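Local coordinates for protease (PDB 5EUF), which is very probably a zinc-dependent M16-family metallopeptidase that cleaves the cytoplasmic domain of human junctional adhesion molecule A and so weakens the gastric epithelial barrier, at residues Glu32-Tyr37 against Arg92-Thr97; Phe148-Thr153 against Thr413-Lys418. One frame throughout, in Å; residues are numbered along the deposited sequence.

Interaction 1: residues Glu32-Tyr37 against Arg92-Thr97; sequences EVDVLY and RYFIKT
Arg92 reaches over two acidic side chains of the neighbouring strand. Its chain runs straight out from CG to NE, with CG trans to the backbone N (chi1 175°), and this carries the guanidinium past Leu36, whose CD2 lies beside Arg92 CG, to two separate carboxylates. Asp34 OD2 forms a salt bridge with Arg92 NE at 3.1 Å, the two planes 28° apart, while Glu32 OE1 forms another with Arg92 NH1 at 3.1 Å, Glu32 and Arg92 crossing at about a right angle. One arginine thus joins Glu32 and Asp34 in a salt-bridge network and probably balances the two neighbouring carboxylates. Phe94 CD2 lies over one face of the guanidinium, toward its rim, and Phe94 CB packs against Asp34 OD2.

On the other face of the sheet, Tyr37 and Tyr93 meet rim to rim, planes at 86°, with Tyr37 CD2 3.7 Å from Tyr93 CE2. Tyr93 OH is hydrogen-bonded to Tyr187, and its side chain comes within about 4 Å of that of Glu56, the likely proton acceptor. Beyond this pair, Val33 and Ile95 pack under helix 102-113.

Backbone bonds such as Val35 N to Tyr93 O, 2.8 Å, join the strands in antiparallel register inside the mixed sheet of the M16 peptidase domain, 30-37 between 192-198 and 91-98, with Tyr93 beside the catalytic helix 51-58.

Interaction 2: residues Phe148-Thr153 against Thr413-Lys418; sequences FRFFNT and TTVFLK
Phe150 puts the edge of its ring against Thr413. CG lies trans to the backbone N (chi1 174°), which swings the ring off the helix toward the start of the strand; there CE1 comes 3.3 Å from Thr413 O, close to the ring plane, and 3.6 Å from Thr413 CB. The methyl CG2 of Thr413 fits between this ring and Thr153, 3.7 Å from Thr153 CG2.

Val415 uses its CG2 branch, which faces the helix, touches Phe150 CA at 3.6 Å and also approaches Thr153 OG1.

That hydroxyl is turned back on its own helix: with chi1 at -48°, Thr153 OG1 donates to Arg149 O at 2.8 Å, nearly along the C=O axis, and its methyl is left to face the strand. Thr413 OG1 points elsewhere too, making a weak hydrogen bond to Gln234. Arg149, at the flank, makes a long, weak ion pair with Asp235 of the second subunit.

No hydrogen bond crosses between residues 148-153 and 413-418, so this contact rests mainly on methyl and ring contacts, with the ring edge also against a carbonyl oxygen and both threonines presenting carbon rather than oxygen to each other.

Interactions 1 and 2 are both buried, but they hold different elements and lie on opposite sides of the chain's centre, with nearest atoms about 17 Å apart and no touch between them. Interaction 1 joins neighbouring strands within one sheet, so backbone hydrogen bonds set its register and a charged network lies on one face, beneath helix 365-376. Interaction 2 instead lays helix 142-154 on the separate C-terminal sheet, between elements more than 250 residues apart in sequence; it has no hydrogen bond across it and is mostly apolar. Interaction 1 borders the active site through Tyr93, whereas interaction 2 lies away from it, close to the second subunit.

Interaction 1: residues Glu32-Tyr37 against Arg92-Thr97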
loop_
_atom_site.group_PDB
_atom_site.type_symbol
_atom_site.label_atom_id
_atom_site.label_comp_id
_atom_site.label_asym_id
_atom_site.label_seq_id
_atom_site.Cartn_x
_atom_site.Cartn_y
_atom_site.Cartn_z
ATOM N N GLU B 32 9.552 -30.966 21.678
ATOM C CA GLU B 32 9.051 -30.284 20.491
ATOM C C GLU B 32 10.209 -29.815 19.619
ATOM O O GLU B 32 11.145 -29.175 20.103
ATOM C CB GLU B 32 8.160 -29.099 20.865
ATOM C CG GLU B 32 7.617 -28.366 19.645
ATOM C CD GLU B 32 6.589 -27.311 19.991
ATOM O OE1 GLU B 32 6.721 -26.169 19.504
ATOM O OE2 GLU B 32 5.641 -27.625 20.739
ATOM N N VAL B 33 10.140 -30.138 18.331
ATOM C CA VAL B 33 11.192 -29.771 17.390
ATOM C C VAL B 33 10.760 -28.593 16.528
ATOM O O VAL B 33 9.899 -28.736 15.665
ATOM C CB VAL B 33 11.567 -30.954 16.479
ATOM C CG1 VAL B 33 12.756 -30.592 15.611
ATOM C CG2 VAL B 33 11.871 -32.185 17.313
ATOM N N ASP B 34 11.367 -27.432 16.758
ATOM C CA ASP B 34 10.991 -26.217 16.041
ATOM C C ASP B 34 11.983 -25.817 14.957
ATOM O O ASP B 34 13.198 -25.910 15.139
ATOM C CB ASP B 34 10.833 -25.049 17.018
ATOM C CG ASP B 34 9.531 -25.096 17.776
ATOM O OD1 ASP B 34 9.425 -25.903 18.722
ATOM O OD2 ASP B 34 8.616 -24.320 17.430
ATOM N N VAL B 35 11.447 -25.370 13.827
ATOM C CA VAL B 35 12.238 -24.702 12.804
ATOM C C VAL B 35 11.647 -23.325 12.545
ATOM O O VAL B 35 10.534 -23.206 12.037
ATOM C CB VAL B 35 12.285 -25.497 11.492
ATOM C CG1 VAL B 35 12.938 -24.665 10.399
ATOM C CG2 VAL B 35 13.037 -26.798 11.691
ATOM N N LEU B 36 12.391 -22.288 12.909
ATOM C CA LEU B 36 11.920 -20.922 12.743
ATOM C C LEU B 36 12.598 -20.240 11.560
ATOM O O LEU B 36 13.822 -20.257 11.441
ATOM C CB LEU B 36 12.174 -20.109 14.009
ATOM C CG LEU B 36 11.868 -20.774 15.347
ATOM C CD1 LEU B 36 12.265 -19.843 16.481
ATOM C CD2 LEU B 36 10.400 -21.141 15.436
ATOM N N TYR B 37 11.799 -19.640 10.687
ATOM C CA TYR B 37 12.339 -18.821 9.614
ATOM C C TYR B 37 12.029 -17.356 9.884
ATOM O O TYR B 37 10.880 -16.996 10.144
ATOM C CB TYR B 37 11.769 -19.247 8.262
ATOM C CG TYR B 37 12.261 -20.594 7.781
ATOM C CD1 TYR B 37 13.486 -20.718 7.134
ATOM C CD2 TYR B 37 11.495 -21.740 7.959
ATOM C CE1 TYR B 37 13.935 -21.945 6.684
ATOM C CE2 TYR B 37 11.934 -22.970 7.513
ATOM C CZ TYR B 37 13.155 -23.069 6.880
ATOM O OH TYR B 37 13.597 -24.295 6.439
ATOM N N ARG B 92 6.874 -20.310 11.236
ATOM C CA ARG B 92 7.213 -21.280 12.275
ATOM C C ARG B 92 6.644 -22.679 12.035
ATOM O O ARG B 92 5.441 -22.850 11.842
ATOM C CB ARG B 92 6.736 -20.751 13.627
ATOM C CG ARG B 92 6.915 -21.701 14.794
ATOM C CD ARG B 92 6.603 -20.980 16.094
ATOM N NE ARG B 92 6.712 -21.847 17.262
ATOM C CZ ARG B 92 5.681 -22.455 17.840
ATOM N NH1 ARG B 92 5.877 -23.224 18.902
ATOM N NH2 ARG B 92 4.456 -22.290 17.358
ATOM N N TYR B 93 7.526 -23.676 12.062
ATOM C CA TYR B 93 7.135 -25.077 11.937
ATOM C C TYR B 93 7.568 -25.849 13.181
ATOM O O TYR B 93 8.639 -25.584 13.730
ATOM C CB TYR B 93 7.761 -25.717 10.694
ATOM C CG TYR B 93 7.526 -24.980 9.393
ATOM C CD1 TYR B 93 6.446 -25.295 8.578
ATOM C CD2 TYR B 93 8.399 -23.986 8.968
ATOM C CE1 TYR B 93 6.230 -24.629 7.385
ATOM C CE2 TYR B 93 8.194 -23.315 7.775
ATOM C CZ TYR B 93 7.107 -23.640 6.987
ATOM O OH TYR B 93 6.900 -22.975 5.799
ATOM N N PHE B 94 6.755 -26.806 13.624
ATOM C CA PHE B 94 7.142 -27.625 14.771
ATOM C C PHE B 94 6.495 -29.008 14.783
ATOM O O PHE B 94 5.365 -29.188 14.329
ATOM C CB PHE B 94 6.826 -26.896 16.086
ATOM C CG PHE B 94 5.364 -26.617 16.297
ATOM C CD1 PHE B 94 4.548 -27.545 16.931
ATOM C CD2 PHE B 94 4.807 -25.418 15.877
ATOM C CE1 PHE B 94 3.205 -27.288 17.125
ATOM C CE2 PHE B 94 3.466 -25.154 16.072
ATOM C CZ PHE B 94 2.664 -26.090 16.697
ATOM N N ILE B 95 7.232 -29.979 15.319
ATOM C CA ILE B 95 6.730 -31.337 15.500
ATOM C C ILE B 95 6.615 -31.674 16.982
ATOM O O ILE B 95 7.568 -31.496 17.742
ATOM C CB ILE B 95 7.645 -32.383 14.822
ATOM C CG1 ILE B 95 7.647 -32.202 13.304
ATOM C CG2 ILE B 95 7.200 -33.791 15.173
ATOM C CD1 ILE B 95 8.527 -33.200 12.580
ATOM N N LYS B 96 5.443 -32.153 17.390
ATOM C CA LYS B 96 5.233 -32.628 18.753
ATOM C C LYS B 96 5.437 -34.134 18.829
ATOM O O LYS B 96 4.671 -34.895 18.241
ATOM C CB LYS B 96 3.830 -32.272 19.243
ATOM C CG LYS B 96 3.674 -30.840 19.710
ATOM C CD LYS B 96 4.473 -30.600 20.975
ATOM C CE LYS B 96 3.994 -31.490 22.108
ATOM N NZ LYS B 96 4.746 -31.218 23.361
ATOM N N THR B 97 6.466 -34.566 19.550
ATOM C CA THR B 97 6.736 -35.994 19.677
ATOM C C THR B 97 7.595 -36.304 20.901
ATOM O O THR B 97 7.653 -35.516 21.847
ATOM C CB THR B 97 7.426 -36.543 18.409
ATOM O OG1 THR B 97 7.757 -37.924 18.600
ATOM C CG2 THR B 97 8.690 -35.753 18.098
#

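Interaction 2: residues Phe148-Thr153 against Thr413-Lys418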
loop_
_atom_site.group_PDB
_atom_site.type_symbol
_atom_site.label_atom_id
_atom_site.label_comp_id
_atom_site.label_asym_id
_atom_site.label_seq_id
_atom_site.Cartn_x
_atom_site.Cartn_y
_atom_site.Cartn_z
ATOM N N PHE B 148 -8.342 -7.461 8.265
ATOM C CA PHE B 148 -7.608 -7.057 7.072
ATOM C C PHE B 148 -7.772 -5.567 6.787
ATOM O O PHE B 148 -6.787 -4.849 6.607
ATOM C CB PHE B 148 -8.069 -7.875 5.869
ATOM C CG PHE B 148 -7.152 -7.790 4.684
ATOM C CD1 PHE B 148 -6.026 -8.594 4.605
ATOM C CD2 PHE B 148 -7.422 -6.919 3.642
ATOM C CE1 PHE B 148 -5.182 -8.525 3.511
ATOM C CE2 PHE B 148 -6.583 -6.846 2.545
ATOM C CZ PHE B 148 -5.463 -7.650 2.479
ATOM N N ARG B 149 -9.020 -5.106 6.753
ATOM C CA ARG B 149 -9.315 -3.707 6.455
ATOM C C ARG B 149 -8.739 -2.759 7.506
ATOM O O ARG B 149 -8.491 -1.586 7.217
ATOM C CB ARG B 149 -10.827 -3.490 6.332
ATOM C CG ARG B 149 -11.473 -4.178 5.133
ATOM C CD ARG B 149 -11.040 -3.564 3.805
ATOM N NE ARG B 149 -11.489 -2.182 3.651
ATOM C CZ ARG B 149 -10.706 -1.117 3.809
ATOM N NH1 ARG B 149 -9.428 -1.271 4.122
ATOM N NH2 ARG B 149 -11.200 0.103 3.649
ATOM N N PHE B 150 -8.526 -3.257 8.721
ATOM C CA PHE B 150 -7.930 -2.427 9.763
ATOM C C PHE B 150 -6.488 -2.085 9.417
ATOM O O PHE B 150 -6.099 -0.916 9.428
ATOM C CB PHE B 150 -7.982 -3.115 11.131
ATOM C CG PHE B 150 -7.248 -2.362 12.210
ATOM C CD1 PHE B 150 -7.866 -1.332 12.900
ATOM C CD2 PHE B 150 -5.932 -2.676 12.526
ATOM C CE1 PHE B 150 -7.187 -0.632 13.888
ATOM C CE2 PHE B 150 -5.249 -1.981 13.508
ATOM C CZ PHE B 150 -5.876 -0.958 14.190
ATOM N N PHE B 151 -5.697 -3.109 9.116
ATOM C CA PHE B 151 -4.283 -2.904 8.833
ATOM C C PHE B 151 -4.078 -2.104 7.548
ATOM O O PHE B 151 -3.075 -1.406 7.402
ATOM C CB PHE B 151 -3.553 -4.246 8.762
ATOM C CG PHE B 151 -3.244 -4.833 10.111
ATOM C CD1 PHE B 151 -2.129 -4.418 10.821
ATOM C CD2 PHE B 151 -4.071 -5.791 10.675
ATOM C CE1 PHE B 151 -1.842 -4.953 12.068
ATOM C CE2 PHE B 151 -3.790 -6.330 11.923
ATOM C CZ PHE B 151 -2.675 -5.910 12.619
ATOM N N ASN B 152 -5.033 -2.195 6.627
ATOM C CA ASN B 152 -5.027 -1.340 5.442
ATOM C C ASN B 152 -5.110 0.132 5.827
ATOM O O ASN B 152 -4.521 0.994 5.171
ATOM C CB ASN B 152 -6.189 -1.685 4.506
ATOM C CG ASN B 152 -6.060 -3.061 3.892
ATOM O OD1 ASN B 152 -7.053 -3.658 3.472
ATOM N ND2 ASN B 152 -4.836 -3.574 3.834
ATOM N N THR B 153 -5.851 0.410 6.896
ATOM C CA THR B 153 -6.094 1.777 7.335
ATOM C C THR B 153 -4.985 2.282 8.254
ATOM O O THR B 153 -4.470 3.386 8.069
ATOM C CB THR B 153 -7.446 1.894 8.069
ATOM O OG1 THR B 153 -8.467 1.247 7.300
ATOM C CG2 THR B 153 -7.822 3.352 8.283
ATOM N N THR B 413 -6.750 4.235 15.065
ATOM C CA THR B 413 -7.302 3.753 13.811
ATOM C C THR B 413 -8.600 3.025 14.118
ATOM O O THR B 413 -8.636 2.148 14.977
ATOM C CB THR B 413 -6.332 2.814 13.080
ATOM O OG1 THR B 413 -5.089 3.492 12.850
ATOM C CG2 THR B 413 -6.927 2.364 11.753
ATOM N N THR B 414 -9.669 3.400 13.426
ATOM C CA THR B 414 -10.986 2.856 13.716
ATOM C C THR B 414 -11.667 2.322 12.463
ATOM O O THR B 414 -11.809 3.035 11.473
ATOM C CB THR B 414 -11.890 3.915 14.366
ATOM O OG1 THR B 414 -11.272 4.405 15.562
ATOM C CG2 THR B 414 -13.243 3.324 14.702
ATOM N N VAL B 415 -12.091 1.063 12.507
ATOM C CA VAL B 415 -12.782 0.458 11.374
ATOM C C VAL B 415 -14.132 -0.114 11.793
ATOM O O VAL B 415 -14.209 -0.941 12.701
ATOM C CB VAL B 415 -11.936 -0.655 10.727
ATOM C CG1 VAL B 415 -12.708 -1.327 9.601
ATOM C CG2 VAL B 415 -10.621 -0.088 10.216
ATOM N N PHE B 416 -15.192 0.336 11.126
ATOM C CA PHE B 416 -16.546 -0.129 11.415
ATOM C C PHE B 416 -16.989 -1.209 10.433
ATOM O O PHE B 416 -16.716 -1.122 9.234
ATOM C CB PHE B 416 -17.534 1.039 11.372
ATOM C CG PHE B 416 -17.269 2.102 12.398
ATOM C CD1 PHE B 416 -17.044 1.767 13.723
ATOM C CD2 PHE B 416 -17.242 3.441 12.035
ATOM C CE1 PHE B 416 -16.801 2.750 14.668
ATOM C CE2 PHE B 416 -17.001 4.426 12.974
ATOM C CZ PHE B 416 -16.780 4.080 14.292
ATOM N N LEU B 417 -17.681 -2.223 10.942
ATOM C CA LEU B 417 -18.217 -3.275 10.087
ATOM C C LEU B 417 -19.743 -3.258 10.099
ATOM O O LEU B 417 -20.370 -3.513 11.125
ATOM C CB LEU B 417 -17.696 -4.641 10.524
ATOM C CG LEU B 417 -17.906 -5.766 9.513
ATOM C CD1 LEU B 417 -17.305 -5.389 8.172
ATOM C CD2 LEU B 417 -17.303 -7.060 10.027
ATOM N N LYS B 418 -20.329 -2.951 8.947
ATOM C CA LYS B 418 -21.773 -2.799 8.813
ATOM C C LYS B 418 -22.277 -3.582 7.598
ATOM O O LYS B 418 -21.473 -4.039 6.787
ATOM C CB LYS B 418 -22.129 -1.315 8.682
ATOM C CG LYS B 418 -21.729 -0.464 9.866
ATOM C CD LYS B 418 -22.101 0.989 9.633
ATOM C CE LYS B 418 -21.841 1.825 10.871
ATOM N NZ LYS B 418 -22.276 3.237 10.688
#